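Local coordinates for sensor protein KdpD (PDB 4Y2F) that is a histidine kinase that probably senses potassium supply, its GAF domain being a fold widely used for ligand binding and signalling, at residues A[62-67]-A[80-85]. Sequence-based numbering, arbitrary orientation.
Sequences DAIAQW and DTLPGV
I64 and L82 meet through methyl groups: CD1 of L82 lies 3.7 Å from CG2 of I64 and 4.0 Å from its CB, so one leucine branch rests against the fork of the isoleucine. The same I64 CG2 approaches T81 CG2 at 4.1 Å, which makes this methyl the common point of the apolar patch. With chi1 at -58°, CG1 lies beside the backbone N and CG2 is turned anti to it, within reach of both loop residues. Three residues further along the helix, the indole CH2 of W67 comes within 3.9 Å of T81 OG1, at an oblique angle and without a hydrogen bond.

Positioning begins with the helix, where the bond from W67 N to A63 O (2.9 Å) belongs to the turn that places I64 and W67 on one side. D61 OD2 accepts from the N of I64 near the helix start. On the loop, T79 OG1 is hydrogen-bonded to the N of T81, and a type I turn from L82 to V85 follows. Side chains of I64, W67 and T81 all touch A75, so the contact sits beside strand 75-76, outermost in the GAF sheet within this chain. With no hydrogen bond or salt bridge joining the two segments, their direct association rests on van der Waals contact, which has little directional preference; at this surface site that is consistent with a modest, shape-dependent fit.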
# COMPACT_ATOMS: atom_id res chain seq x y z
N ASP A 62 -16.73 7.61 21.38
CA ASP A 62 -16.49 8.58 20.32
C ASP A 62 -15.27 9.45 20.62
O ASP A 62 -14.52 9.80 19.71
CB ASP A 62 -17.70 9.50 20.15
CG ASP A 62 -18.94 8.76 19.68
OD1 ASP A 62 -18.80 7.77 18.94
OD2 ASP A 62 -20.05 9.20 20.05
N ALA A 63 -15.07 9.80 21.89
CA ALA A 63 -13.97 10.70 22.23
C ALA A 63 -12.62 9.99 22.19
O ALA A 63 -11.62 10.61 21.84
CB ALA A 63 -14.22 11.35 23.59
N ILE A 64 -12.59 8.70 22.53
CA ILE A 64 -11.35 7.93 22.40
C ILE A 64 -11.03 7.70 20.92
O ILE A 64 -9.86 7.77 20.51
CB ILE A 64 -11.42 6.62 23.21
CG1 ILE A 64 -11.68 6.95 24.69
CG2 ILE A 64 -10.15 5.81 23.04
CD1 ILE A 64 -10.58 7.76 25.33
N ALA A 65 -12.06 7.47 20.10
CA ALA A 65 -11.85 7.42 18.66
C ALA A 65 -11.25 8.74 18.16
O ALA A 65 -10.27 8.74 17.41
CB ALA A 65 -13.17 7.12 17.95
N GLN A 66 -11.82 9.87 18.59
CA GLN A 66 -11.25 11.16 18.21
C GLN A 66 -9.80 11.28 18.68
O GLN A 66 -8.95 11.81 17.95
CB GLN A 66 -12.11 12.31 18.75
CG GLN A 66 -11.77 13.68 18.16
CD GLN A 66 -12.13 13.80 16.69
OE1 GLN A 66 -13.25 13.47 16.28
NE2 GLN A 66 -11.18 14.28 15.89
N TRP A 67 -9.51 10.80 19.90
CA TRP A 67 -8.14 10.82 20.42
C TRP A 67 -7.19 10.03 19.51
O TRP A 67 -6.08 10.49 19.21
CB TRP A 67 -8.11 10.24 21.83
CG TRP A 67 -6.70 10.08 22.42
CD1 TRP A 67 -6.01 11.00 23.16
CD2 TRP A 67 -5.85 8.93 22.33
NE1 TRP A 67 -4.79 10.50 23.53
CE2 TRP A 67 -4.65 9.23 23.02
CE3 TRP A 67 -5.97 7.68 21.71
CZ2 TRP A 67 -3.59 8.33 23.12
CZ3 TRP A 67 -4.91 6.78 21.80
CH2 TRP A 67 -3.74 7.11 22.51
N ASP A 80 -2.60 0.17 25.54
CA ASP A 80 -2.77 0.53 26.95
C ASP A 80 -3.92 1.51 27.17
O ASP A 80 -4.14 1.92 28.31
CB ASP A 80 -1.47 1.07 27.51
CG ASP A 80 -0.40 -0.01 27.64
OD1 ASP A 80 -0.76 -1.18 27.87
OD2 ASP A 80 0.80 0.32 27.53
N THR A 81 -4.67 1.87 26.12
CA THR A 81 -5.84 2.75 26.20
C THR A 81 -7.06 1.89 25.89
O THR A 81 -7.20 1.38 24.77
CB THR A 81 -5.72 3.85 25.14
OG1 THR A 81 -4.45 4.51 25.27
CG2 THR A 81 -6.82 4.89 25.32
N LEU A 82 -7.98 1.76 26.83
CA LEU A 82 -9.08 0.81 26.70
C LEU A 82 -8.58 -0.58 26.30
O LEU A 82 -9.07 -1.15 25.32
CB LEU A 82 -10.12 1.32 25.71
CG LEU A 82 -10.81 2.66 25.93
CD1 LEU A 82 -11.77 2.92 24.77
CD2 LEU A 82 -11.54 2.64 27.23
N PRO A 83 -7.65 -1.16 27.05
CA PRO A 83 -7.14 -2.50 26.70
C PRO A 83 -8.19 -3.58 26.76
O PRO A 83 -8.00 -4.63 26.14
CB PRO A 83 -6.04 -2.75 27.75
CG PRO A 83 -6.40 -1.87 28.90
CD PRO A 83 -6.96 -0.63 28.24
N GLY A 84 -9.28 -3.36 27.49
CA GLY A 84 -10.24 -4.41 27.73
C GLY A 84 -11.44 -4.44 26.82
O GLY A 84 -12.30 -5.32 26.98
N VAL A 85 -11.56 -3.52 25.87
CA VAL A 85 -12.71 -3.50 24.96
C VAL A 85 -12.58 -4.59 23.90
O VAL A 85 -11.47 -5.01 23.57
CB VAL A 85 -12.96 -2.11 24.33
CG1 VAL A 85 -13.27 -1.10 25.43
CG2 VAL A 85 -11.77 -1.65 23.51